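Local atomic coordinates of chitinase (Chromobacterium violaceum, PDB entry 4TXG), a protein that probably hydrolyses the glycosidic bonds of chitin, as a family 18 glycoside hydrolase with a C-terminal domain of the chitinase C family. Residues A[497-502]-A[512-517]; A[655-660]-A[685-690]; A[672-677]-A[756-761]. All blocks are in the same frame, centred on the assembly; numbering follows the deposited sequence.

Contact 1 (A[497-502]-A[512-517])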
ATOM      1  N   GLY A 497     -12.974   3.770 -21.594  1.00 10.01           N
ATOM      2  CA  GLY A 497     -12.886   2.473 -20.938  1.00 10.79           C
ATOM      3  C   GLY A 497     -13.489   1.349 -21.755  1.00  9.90           C
ATOM      4  O   GLY A 497     -14.493   1.542 -22.434  1.00 10.69           O
ATOM      5  N   ALA A 498     -12.874   0.171 -21.699  1.00 10.45           N
ATOM      6  CA  ALA A 498     -13.403  -0.972 -22.435  1.00 10.69           C
ATOM      7  C   ALA A 498     -14.710  -1.422 -21.791  1.00 10.09           C
ATOM      8  O   ALA A 498     -14.925  -1.219 -20.593  1.00 10.79           O
ATOM      9  CB  ALA A 498     -12.391  -2.107 -22.474  1.00  9.59           C
ATOM     10  N   VAL A 499     -15.588  -2.014 -22.591  1.00 10.60           N
ATOM     11  CA  VAL A 499     -16.951  -2.288 -22.149  1.00 11.22           C
ATOM     12  C   VAL A 499     -17.391  -3.710 -22.467  1.00 12.42           C
ATOM     13  O   VAL A 499     -16.699  -4.444 -23.166  1.00 12.32           O
ATOM     14  CB  VAL A 499     -17.967  -1.301 -22.803  1.00 11.54           C
ATOM     15  CG1 VAL A 499     -17.705   0.156 -22.358  1.00 11.54           C
ATOM     16  CG2 VAL A 499     -17.936  -1.422 -24.328  1.00 12.18           C
ATOM     17  N   GLY A 500     -18.547  -4.092 -21.932  1.00 11.52           N
ATOM     18  CA  GLY A 500     -19.185  -5.352 -22.289  1.00 12.86           C
ATOM     19  C   GLY A 500     -18.368  -6.569 -21.897  1.00 13.10           C
ATOM     20  O   GLY A 500     -18.031  -6.744 -20.728  1.00 11.61           O
ATOM     21  N   ILE A 501     -18.042  -7.403 -22.880  1.00 11.84           N
ATOM     22  CA  ILE A 501     -17.278  -8.627 -22.622  1.00 13.47           C
ATOM     23  C   ILE A 501     -15.863  -8.289 -22.153  1.00 12.49           C
ATOM     24  O   ILE A 501     -15.169  -9.131 -21.572  1.00 11.08           O
ATOM     25  CB  ILE A 501     -17.219  -9.526 -23.880  1.00 15.57           C
ATOM     26  CG1 ILE A 501     -16.759 -10.946 -23.519  1.00 16.93           C
ATOM     27  CG2 ILE A 501     -16.341  -8.889 -24.957  1.00 13.79           C
ATOM     28  CD1 ILE A 501     -16.886 -11.950 -24.660  1.00 19.41           C
ATOM     29  N   ASP A 502     -15.449  -7.039 -22.378  1.00 12.05           N
ATOM     30  CA  ASP A 502     -14.141  -6.556 -21.925  1.00 10.13           C
ATOM     31  C   ASP A 502     -14.172  -5.901 -20.540  1.00 10.27           C
ATOM     32  O   ASP A 502     -13.180  -5.305 -20.114  1.00 11.81           O
ATOM     33  CB  ASP A 502     -13.580  -5.542 -22.924  1.00 11.06           C
ATOM     34  CG  ASP A 502     -13.344  -6.135 -24.289  1.00 17.84           C
ATOM     35  OD1 ASP A 502     -12.936  -7.318 -24.360  1.00 15.25           O
ATOM     36  OD2 ASP A 502     -13.565  -5.413 -25.291  1.00 15.06           O
ATOM     37  N   GLY A 512     -28.076   2.473 -13.199  1.00 42.76           N
ATOM     38  CA  GLY A 512     -27.976   1.036 -13.377  1.00 41.51           C
ATOM     39  C   GLY A 512     -27.202   0.644 -14.622  1.00 39.32           C
ATOM     40  O   GLY A 512     -27.232  -0.513 -15.044  1.00 36.38           O
ATOM     41  N   LYS A 513     -26.502   1.610 -15.209  1.00 35.38           N
ATOM     42  CA  LYS A 513     -25.718   1.369 -16.415  1.00 33.35           C
ATOM     43  C   LYS A 513     -24.261   1.033 -16.089  1.00 25.43           C
ATOM     44  O   LYS A 513     -23.682   1.564 -15.140  1.00 21.55           O
ATOM     45  CB  LYS A 513     -25.780   2.588 -17.337  1.00 41.43           C
ATOM     46  CG  LYS A 513     -25.093   2.398 -18.680  1.00 49.15           C
ATOM     47  CD  LYS A 513     -25.118   3.675 -19.505  1.00 55.92           C
ATOM     48  CE  LYS A 513     -24.420   3.480 -20.843  1.00 58.23           C
ATOM     49  NZ  LYS A 513     -24.416   4.734 -21.643  1.00 61.08           N
ATOM     50  N   GLU A 514     -23.679   0.146 -16.886  1.00 23.00           N
ATOM     51  CA  GLU A 514     -22.279  -0.233 -16.749  1.00 22.24           C
ATOM     52  C   GLU A 514     -21.339   0.977 -16.846  1.00 17.70           C
ATOM     53  O   GLU A 514     -21.453   1.799 -17.752  1.00 16.93           O
ATOM     54  CB  GLU A 514     -21.934  -1.274 -17.818  1.00 25.64           C
ATOM     55  CG  GLU A 514     -20.472  -1.382 -18.145  1.00 26.82           C
ATOM     56  CD  GLU A 514     -20.214  -2.130 -19.442  1.00 25.72           C
ATOM     57  OE1 GLU A 514     -21.098  -2.161 -20.321  1.00 28.68           O
ATOM     58  OE2 GLU A 514     -19.117  -2.691 -19.577  1.00 24.83           O
ATOM     59  N   ILE A 515     -20.422   1.088 -15.894  1.00 16.11           N
ATOM     60  CA  ILE A 515     -19.341   2.072 -15.976  1.00 16.52           C
ATOM     61  C   ILE A 515     -18.145   1.448 -16.695  1.00 13.25           C
ATOM     62  O   ILE A 515     -17.601   0.459 -16.209  1.00 13.68           O
ATOM     63  CB  ILE A 515     -18.914   2.541 -14.573  1.00 17.01           C
ATOM     64  CG1 ILE A 515     -20.107   3.166 -13.840  1.00 17.70           C
ATOM     65  CG2 ILE A 515     -17.736   3.499 -14.656  1.00 15.87           C
ATOM     66  CD1 ILE A 515     -19.852   3.423 -12.368  1.00 22.46           C
ATOM     67  N   PRO A 516     -17.734   2.017 -17.848  1.00 14.48           N
ATOM     68  CA  PRO A 516     -16.601   1.491 -18.626  1.00 13.82           C
ATOM     69  C   PRO A 516     -15.298   1.474 -17.837  1.00 14.57           C
ATOM     70  O   PRO A 516     -15.151   2.246 -16.885  1.00 14.61           O
ATOM     71  CB  PRO A 516     -16.487   2.472 -19.803  1.00 15.10           C
ATOM     72  CG  PRO A 516     -17.814   3.156 -19.868  1.00 17.02           C
ATOM     73  CD  PRO A 516     -18.283   3.244 -18.449  1.00 16.77           C
ATOM     74  N   GLY A 517     -14.362   0.609 -18.218  1.00 10.98           N
ATOM     75  CA  GLY A 517     -13.073   0.589 -17.542  1.00 10.52           C
ATOM     76  C   GLY A 517     -12.214  -0.639 -17.788  1.00  9.94           C
ATOM     77  O   GLY A 517     -11.100  -0.718 -17.270  1.00 10.32           O
TER
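Glu514 reaches out from the 512-517 segment to meet the backbone of Val499 and Gly500. Its chain runs out extended, chi1 at 158° setting CG opposite the backbone N, and the carboxylate arrives at the amide of Gly500, whose N lies 2.8 Å from Glu514 OE2. OE2 accepts this bond through its syn lone pair, on the side of OE1, and the N-H points at it with a 152° angle. The same oxygen takes a second bond from Asn503 ND2, which also binds the carbonyl of Ile515; Asn503, next after 497-502, thus grips both the acid and the backbone of 512-517. Val499 runs close by, its CB 3.7 Å from Glu514 OE2. Val499 also meets Pro516: the two side chains lie alongside and point the same way, with CG1 of Val499 3.7 Å from CB of Pro516. That CB also rests 3.4 Å from the carbonyl O of Gly497. One residue on, Gly517 N gives an almost straight bond (176°) to Ala498 O, 3.0 Å away. Both Ala498 and Gly517 are bonded through their backbones to Gly467 of strand 466-468. Beyond Val499 the chain reverses through Gly500 and Ile501 in a type II' turn, closed by Asp502 N and Val499 O at 3.0 Å. The loop, between strand 466-468 and helix 522-530, belongs with the small antiparallel sheet inserted between the seventh and eighth barrel strands, consistent with the alpha+beta insertion domain of many family 18 chitinases.

Contact 2 (A[655-660]-A[685-690])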
ATOM      1  N   ALA A 655      28.298   3.624  19.830  1.00 14.78           N
ATOM      2  CA  ALA A 655      27.814   4.622  20.774  1.00 12.91           C
ATOM      3  C   ALA A 655      26.782   5.526  20.111  1.00 13.30           C
ATOM      4  O   ALA A 655      26.730   5.643  18.886  1.00 11.71           O
ATOM      5  CB  ALA A 655      28.969   5.448  21.322  1.00 14.53           C
ATOM      6  N   ALA A 656      25.962   6.176  20.927  1.00 13.80           N
ATOM      7  CA  ALA A 656      24.931   7.048  20.390  1.00 12.17           C
ATOM      8  C   ALA A 656      24.987   8.428  21.024  1.00 10.79           C
ATOM      9  O   ALA A 656      25.657   8.634  22.033  1.00 13.97           O
ATOM     10  CB  ALA A 656      23.553   6.431  20.597  1.00 13.74           C
ATOM     11  N   ILE A 657      24.289   9.377  20.410  1.00 10.39           N
ATOM     12  CA  ILE A 657      24.130  10.709  20.999  1.00 11.19           C
ATOM     13  C   ILE A 657      22.688  11.132  20.764  1.00 10.24           C
ATOM     14  O   ILE A 657      22.093  10.759  19.752  1.00 11.21           O
ATOM     15  CB  ILE A 657      25.132  11.730  20.392  1.00 11.20           C
ATOM     16  CG1 ILE A 657      25.073  13.070  21.143  1.00 12.34           C
ATOM     17  CG2 ILE A 657      24.900  11.895  18.889  1.00 11.15           C
ATOM     18  CD1 ILE A 657      26.150  14.069  20.725  1.00 15.82           C
ATOM     19  N   ASP A 658      22.101  11.885  21.691  1.00 10.69           N
ATOM     20  CA  ASP A 658      20.702  12.279  21.524  1.00 11.78           C
ATOM     21  C   ASP A 658      20.582  13.562  20.712  1.00 12.81           C
ATOM     22  O   ASP A 658      20.457  14.655  21.264  1.00 14.56           O
ATOM     23  CB  ASP A 658      20.013  12.458  22.874  1.00 11.90           C
ATOM     24  CG  ASP A 658      18.506  12.360  22.770  1.00 18.88           C
ATOM     25  OD1 ASP A 658      17.971  12.383  21.634  1.00 16.41           O
ATOM     26  OD2 ASP A 658      17.854  12.260  23.831  1.00 23.37           O
ATOM     27  N   VAL A 659      20.652  13.405  19.397  1.00  9.87           N
ATOM     28  CA  VAL A 659      20.426  14.496  18.463  1.00 10.98           C
ATOM     29  C   VAL A 659      19.205  14.107  17.642  1.00 10.45           C
ATOM     30  O   VAL A 659      19.106  12.970  17.170  1.00 12.05           O
ATOM     31  CB  VAL A 659      21.653  14.741  17.561  1.00 11.34           C
ATOM     32  CG1 VAL A 659      21.344  15.777  16.483  1.00  9.47           C
ATOM     33  CG2 VAL A 659      22.831  15.197  18.420  1.00 12.23           C
ATOM     34  N   GLY A 660      18.263  15.032  17.514  1.00 10.84           N
ATOM     35  CA  GLY A 660      17.027  14.763  16.800  1.00 11.92           C
ATOM     36  C   GLY A 660      17.007  15.414  15.432  1.00 11.27           C
ATOM     37  O   GLY A 660      17.556  16.501  15.247  1.00 12.48           O
ATOM     38  N   SER A 685      21.868  16.529  23.775  1.00 16.16           N
ATOM     39  CA  SER A 685      22.944  16.146  24.678  1.00 16.86           C
ATOM     40  C   SER A 685      23.244  17.314  25.615  1.00 18.24           C
ATOM     41  O   SER A 685      22.626  18.375  25.500  1.00 17.15           O
ATOM     42  CB  SER A 685      24.196  15.751  23.900  1.00 15.95           C
ATOM     43  OG  SER A 685      24.872  16.906  23.443  1.00 16.32           O
ATOM     44  N   GLN A 686      24.190  17.119  26.530  1.00 16.47           N
ATOM     45  CA  GLN A 686      24.675  18.194  27.387  1.00 19.78           C
ATOM     46  C   GLN A 686      26.018  18.721  26.880  1.00 23.83           C
ATOM     47  O   GLN A 686      26.748  19.392  27.615  1.00 27.63           O
ATOM     48  CB  GLN A 686      24.815  17.717  28.833  1.00 19.73           C
ATOM     49  CG  GLN A 686      23.532  17.185  29.443  1.00 29.24           C
ATOM     50  CD  GLN A 686      23.693  16.876  30.920  1.00 39.71           C
ATOM     51  OE1 GLN A 686      24.552  17.444  31.596  1.00 41.77           O
ATOM     52  NE2 GLN A 686      22.870  15.968  31.429  1.00 42.75           N
ATOM     53  N   THR A 687      26.342  18.402  25.629  1.00 22.54           N
ATOM     54  CA  THR A 687      27.585  18.858  25.007  1.00 23.65           C
ATOM     55  C   THR A 687      27.321  19.866  23.899  1.00 19.73           C
ATOM     56  O   THR A 687      26.313  19.779  23.204  1.00 21.27           O
ATOM     57  CB  THR A 687      28.385  17.698  24.378  1.00 30.31           C
ATOM     58  OG1 THR A 687      27.782  17.320  23.136  1.00 38.46           O
ATOM     59  CG2 THR A 687      28.413  16.504  25.279  1.00 29.54           C
ATOM     60  N   THR A 688      28.235  20.811  23.726  1.00 15.72           N
ATOM     61  CA  THR A 688      28.193  21.691  22.566  1.00 14.75           C
ATOM     62  C   THR A 688      28.732  20.926  21.356  1.00 12.66           C
ATOM     63  O   THR A 688      29.799  20.332  21.435  1.00 15.91           O
ATOM     64  CB  THR A 688      29.035  22.969  22.786  1.00 17.99           C
ATOM     65  OG1 THR A 688      28.584  23.650  23.960  1.00 20.51           O
ATOM     66  CG2 THR A 688      28.923  23.902  21.591  1.00 18.59           C
ATOM     67  N   LEU A 689      27.996  20.917  20.252  1.00 12.42           N
ATOM     68  CA  LEU A 689      28.534  20.350  19.022  1.00 11.61           C
ATOM     69  C   LEU A 689      29.340  21.427  18.316  1.00 13.53           C
ATOM     70  O   LEU A 689      28.789  22.458  17.932  1.00 12.84           O
ATOM     71  CB  LEU A 689      27.420  19.834  18.112  1.00 11.06           C
ATOM     72  CG  LEU A 689      26.383  18.914  18.751  1.00 10.86           C
ATOM     73  CD1 LEU A 689      25.324  18.523  17.719  1.00 10.34           C
ATOM     74  CD2 LEU A 689      27.042  17.679  19.342  1.00 16.55           C
ATOM     75  N   PRO A 690      30.653  21.204  18.157  1.00 12.10           N
ATOM     76  CA  PRO A 690      31.520  22.223  17.558  1.00 15.47           C
ATOM     77  C   PRO A 690      31.238  22.401  16.075  1.00 13.36           C
ATOM     78  O   PRO A 690      30.715  21.486  15.438  1.00 12.00           O
ATOM     79  CB  PRO A 690      32.933  21.659  17.759  1.00 19.20           C
ATOM     80  CG  PRO A 690      32.799  20.525  18.702  1.00 20.50           C
ATOM     81  CD  PRO A 690      31.405  20.014  18.581  1.00 12.78           C
TER
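Between Ile657 and Val659 on one side and Ser685 and Leu689 on the other the packing is aliphatic, with no ring and no flat group stacked on another; the one carboxylate, of Asp658, turns its OD1 to a salt bridge with Arg684. The place is one end of the beta-sandwich of the chitinase C domain. Asp658 is the centre of an inverse gamma turn, closed by a weak bond from Val659 N to Ile657 O, and here the chain passes from the short strand 656-657 of one sheet into strand 659-664 of the other. Ile657, with CG1 anti to the backbone N (chi1 -173°), lays its long branch over the loop: CG1 lies 3.9 Å from CB of Ser685, and CD1 4.0 Å from CD2 of Leu689, the two side chains sliding past each other in opposite directions. The other methyl of Leu689, CD1, approaches CG2 of Val659 at 4.2 Å. Val771 of strand 767-773 touches both Ile657 and Val659. The loop is braced from within by an ST turn: Ser685 OG, itself bonded to Asn683 OD1, accepts from Thr687 N at 3.0 Å and also from Thr687 OG1, likewise 3.0 Å away.

Contact 3 (A[672-677]-A[756-761])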
ATOM      1  N   ASN A 672       4.190  22.078  -3.760  1.00  9.94           N
ATOM      2  CA  ASN A 672       5.397  21.376  -3.342  1.00  9.45           C
ATOM      3  C   ASN A 672       6.254  20.950  -4.538  1.00  9.38           C
ATOM      4  O   ASN A 672       6.666  19.795  -4.636  1.00  9.36           O
ATOM      5  CB  ASN A 672       4.997  20.153  -2.490  1.00 12.83           C
ATOM      6  CG  ASN A 672       6.121  19.632  -1.605  1.00 16.31           C
ATOM      7  OD1 ASN A 672       7.057  20.352  -1.262  1.00 17.16           O
ATOM      8  ND2 ASN A 672       6.018  18.360  -1.216  1.00 15.81           N
ATOM      9  N   TYR A 673       6.497  21.889  -5.452  1.00 12.44           N
ATOM     10  CA  TYR A 673       7.419  21.689  -6.576  1.00 11.00           C
ATOM     11  C   TYR A 673       8.435  22.828  -6.600  1.00 16.94           C
ATOM     12  O   TYR A 673       8.058  23.984  -6.776  1.00 20.40           O
ATOM     13  CB  TYR A 673       6.691  21.663  -7.927  1.00 13.98           C
ATOM     14  CG  TYR A 673       5.563  20.673  -8.066  1.00 11.68           C
ATOM     15  CD1 TYR A 673       4.300  20.947  -7.543  1.00 15.18           C
ATOM     16  CD2 TYR A 673       5.737  19.490  -8.759  1.00  9.70           C
ATOM     17  CE1 TYR A 673       3.259  20.049  -7.692  1.00 12.59           C
ATOM     18  CE2 TYR A 673       4.709  18.587  -8.907  1.00  9.47           C
ATOM     19  CZ  TYR A 673       3.467  18.874  -8.373  1.00 14.71           C
ATOM     20  OH  TYR A 673       2.445  17.972  -8.524  1.00 14.45           O
ATOM     21  N   PRO A 674       9.721  22.526  -6.380  1.00 10.22           N
ATOM     22  CA  PRO A 674      10.279  21.253  -5.931  1.00 10.00           C
ATOM     23  C   PRO A 674       9.922  21.045  -4.470  1.00  9.24           C
ATOM     24  O   PRO A 674       9.251  21.888  -3.870  1.00 10.61           O
ATOM     25  CB  PRO A 674      11.785  21.449  -6.120  1.00  9.74           C
ATOM     26  CG  PRO A 674      11.980  22.906  -5.906  1.00 14.07           C
ATOM     27  CD  PRO A 674      10.770  23.550  -6.540  1.00 16.27           C
ATOM     28  N   ILE A 675      10.357  19.932  -3.902  1.00 10.24           N
ATOM     29  CA  ILE A 675      10.031  19.626  -2.521  1.00  8.43           C
ATOM     30  C   ILE A 675      11.056  20.296  -1.616  1.00  8.92           C
ATOM     31  O   ILE A 675      12.224  19.903  -1.601  1.00 10.13           O
ATOM     32  CB  ILE A 675       9.991  18.100  -2.305  1.00  7.91           C
ATOM     33  CG1 ILE A 675       9.018  17.480  -3.308  1.00  7.87           C
ATOM     34  CG2 ILE A 675       9.550  17.767  -0.877  1.00  7.67           C
ATOM     35  CD1 ILE A 675       8.872  15.947  -3.220  1.00  8.58           C
ATOM     36  N   ASN A 676      10.641  21.323  -0.875  1.00 10.77           N
ATOM     37  CA  ASN A 676      11.619  22.065  -0.083  1.00 12.82           C
ATOM     38  C   ASN A 676      11.193  22.305   1.369  1.00 10.77           C
ATOM     39  O   ASN A 676      10.896  23.433   1.786  1.00 13.08           O
ATOM     40  CB  ASN A 676      11.969  23.390  -0.772  1.00 21.20           C
ATOM     41  CG  ASN A 676      10.826  24.358  -0.796  1.00 24.36           C
ATOM     42  OD1 ASN A 676       9.662  23.960  -0.836  1.00 23.99           O
ATOM     43  ND2 ASN A 676      11.147  25.652  -0.735  1.00 21.43           N
ATOM     44  N   PRO A 677      11.183  21.226   2.156  1.00  9.17           N
ATOM     45  CA  PRO A 677      10.906  21.333   3.587  1.00  9.63           C
ATOM     46  C   PRO A 677      12.093  21.904   4.341  1.00 11.74           C
ATOM     47  O   PRO A 677      13.182  22.053   3.791  1.00 11.73           O
ATOM     48  CB  PRO A 677      10.666  19.887   3.998  1.00  8.08           C
ATOM     49  CG  PRO A 677      11.582  19.110   3.071  1.00 10.55           C
ATOM     50  CD  PRO A 677      11.433  19.827   1.748  1.00  9.32           C
ATOM     51  N   ASP A 756      16.974  24.878   5.021  1.00 15.23           N
ATOM     52  CA  ASP A 756      16.040  24.513   3.973  1.00 14.74           C
ATOM     53  C   ASP A 756      16.719  23.551   3.017  1.00 15.71           C
ATOM     54  O   ASP A 756      17.826  23.807   2.561  1.00 16.00           O
ATOM     55  CB  ASP A 756      15.550  25.753   3.236  1.00 20.64           C
ATOM     56  CG  ASP A 756      14.832  26.723   4.156  1.00 29.03           C
ATOM     57  OD1 ASP A 756      13.880  26.293   4.842  1.00 27.34           O
ATOM     58  OD2 ASP A 756      15.230  27.906   4.197  1.00 35.49           O
ATOM     59  N   VAL A 757      16.067  22.432   2.730  1.00 13.25           N
ATOM     60  CA  VAL A 757      16.635  21.470   1.792  1.00 13.32           C
ATOM     61  C   VAL A 757      15.754  21.430   0.565  1.00 14.46           C
ATOM     62  O   VAL A 757      14.626  21.908   0.603  1.00 14.75           O
ATOM     63  CB  VAL A 757      16.763  20.073   2.404  1.00 13.00           C
ATOM     64  CG1 VAL A 757      17.594  20.148   3.682  1.00 14.62           C
ATOM     65  CG2 VAL A 757      15.398  19.476   2.701  1.00 14.77           C
ATOM     66  N   VAL A 758      16.270  20.898  -0.536  1.00 11.99           N
ATOM     67  CA  VAL A 758      15.463  20.771  -1.748  1.00 10.17           C
ATOM     68  C   VAL A 758      15.752  19.436  -2.399  1.00  9.70           C
ATOM     69  O   VAL A 758      16.915  19.056  -2.556  1.00 11.79           O
ATOM     70  CB  VAL A 758      15.744  21.890  -2.774  1.00 16.65           C
ATOM     71  CG1 VAL A 758      14.931  21.674  -4.041  1.00 15.21           C
ATOM     72  CG2 VAL A 758      15.396  23.214  -2.205  1.00 25.88           C
ATOM     73  N   TYR A 759      14.696  18.710  -2.749  1.00  8.31           N
ATOM     74  CA  TYR A 759      14.832  17.497  -3.554  1.00  8.20           C
ATOM     75  C   TYR A 759      13.615  17.391  -4.482  1.00  8.34           C
ATOM     76  O   TYR A 759      12.669  18.172  -4.353  1.00 10.93           O
ATOM     77  CB  TYR A 759      14.989  16.253  -2.674  1.00  7.66           C
ATOM     78  CG  TYR A 759      13.949  16.099  -1.585  1.00  7.40           C
ATOM     79  CD1 TYR A 759      14.100  16.721  -0.347  1.00  8.28           C
ATOM     80  CD2 TYR A 759      12.832  15.303  -1.782  1.00  8.23           C
ATOM     81  CE1 TYR A 759      13.144  16.575   0.656  1.00  8.26           C
ATOM     82  CE2 TYR A 759      11.878  15.153  -0.791  1.00  7.02           C
ATOM     83  CZ  TYR A 759      12.039  15.794   0.425  1.00  7.23           C
ATOM     84  OH  TYR A 759      11.089  15.630   1.407  1.00  8.26           O
ATOM     85  N   TYR A 760      13.634  16.443  -5.417  1.00  8.06           N
ATOM     86  CA  TYR A 760      12.742  16.555  -6.572  1.00  8.27           C
ATOM     87  C   TYR A 760      11.662  15.495  -6.728  1.00  8.28           C
ATOM     88  O   TYR A 760      10.721  15.699  -7.497  1.00  9.37           O
ATOM     89  CB  TYR A 760      13.583  16.619  -7.847  1.00  8.64           C
ATOM     90  CG  TYR A 760      14.274  17.947  -7.918  1.00  9.11           C
ATOM     91  CD1 TYR A 760      13.581  19.076  -8.340  1.00 13.00           C
ATOM     92  CD2 TYR A 760      15.587  18.097  -7.493  1.00 13.01           C
ATOM     93  CE1 TYR A 760      14.185  20.308  -8.378  1.00 20.60           C
ATOM     94  CE2 TYR A 760      16.202  19.341  -7.527  1.00 16.48           C
ATOM     95  CZ  TYR A 760      15.493  20.436  -7.972  1.00 20.62           C
ATOM     96  OH  TYR A 760      16.084  21.677  -8.023  1.00 24.31           O
ATOM     97  N   LEU A 761      11.776  14.385  -6.006  1.00  7.57           N
ATOM     98  CA  LEU A 761      10.683  13.419  -5.919  1.00  7.31           C
ATOM     99  C   LEU A 761      10.477  13.041  -4.456  1.00  6.99           C
ATOM    100  O   LEU A 761      11.397  13.187  -3.641  1.00  6.95           O
ATOM    101  CB  LEU A 761      10.959  12.176  -6.772  1.00  7.26           C
ATOM    102  CG  LEU A 761      10.768  12.352  -8.289  1.00  8.02           C
ATOM    103  CD1 LEU A 761      11.347  11.161  -9.059  1.00  7.76           C
ATOM    104  CD2 LEU A 761       9.299  12.543  -8.630  1.00 10.05           C
TER
HETATM  105  O   HOH W   1      11.688  25.487   3.521  1.00 23.50           O
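Ile675 and Tyr759 form an antiparallel hydrogen-bonded pair, Ile675 N to Tyr759 O at 2.9 Å and Tyr759 N to Ile675 O at 3.0 Å, and Val757 N adds a third bond to Pro677 O at 3.1 Å. Pro677 has no N-H to return, and Val757 O is met instead by the CA-H of Asn676. Ile675 crosses the Tyr759 ring, its CB standing over one face in a CH-pi contact, 4.1 Å from the centroid and 21° off the normal. Its CG2, anti to the backbone N, packs on the ring at CZ, while CD1 reaches the backbone of Leu761. Pro677 comes to the same ring obliquely, CD 3.8 Å from CE1 of Tyr759. Pro674, preceded by a cis peptide, presses its CB against Tyr760, 3.5 Å from CE1, and its CG against Val758. A water donates to both Asn676 O and Asp756 OD1. The backbone bonds continue the pairing of strands 678-683 and 752-758; Val757 and Tyr759 pack on Leu663 of strand 659-664, Val758 is backbone-bonded to Ala708 of strand 708-709, and Arg378, just after helix 374-377, binds the carbonyls of Asn672 and Tyr760.

Contact 1 is set apart, in the insertion of the catalytic barrel, about 41 Å between centres from contact 3 and 61 Å from contact 2. It is partly buried and relies on a carboxylate and a main-chain bond between two parts of one long loop. Contacts 2 and 3 are buried, belong to the C-terminal beta-sandwich, and share its four-stranded sheet through strands 659-664 and 752-758, their centres 27 Å apart. Their chemistry still differs: 655-660 with 685-690 is apolar, with no hydrogen bond across it, whereas 672-677 with 756-761 combines strand pairing with aromatic packing. The latter is also bound by Arg378 of the family 18 region, which places it where the two domains meet.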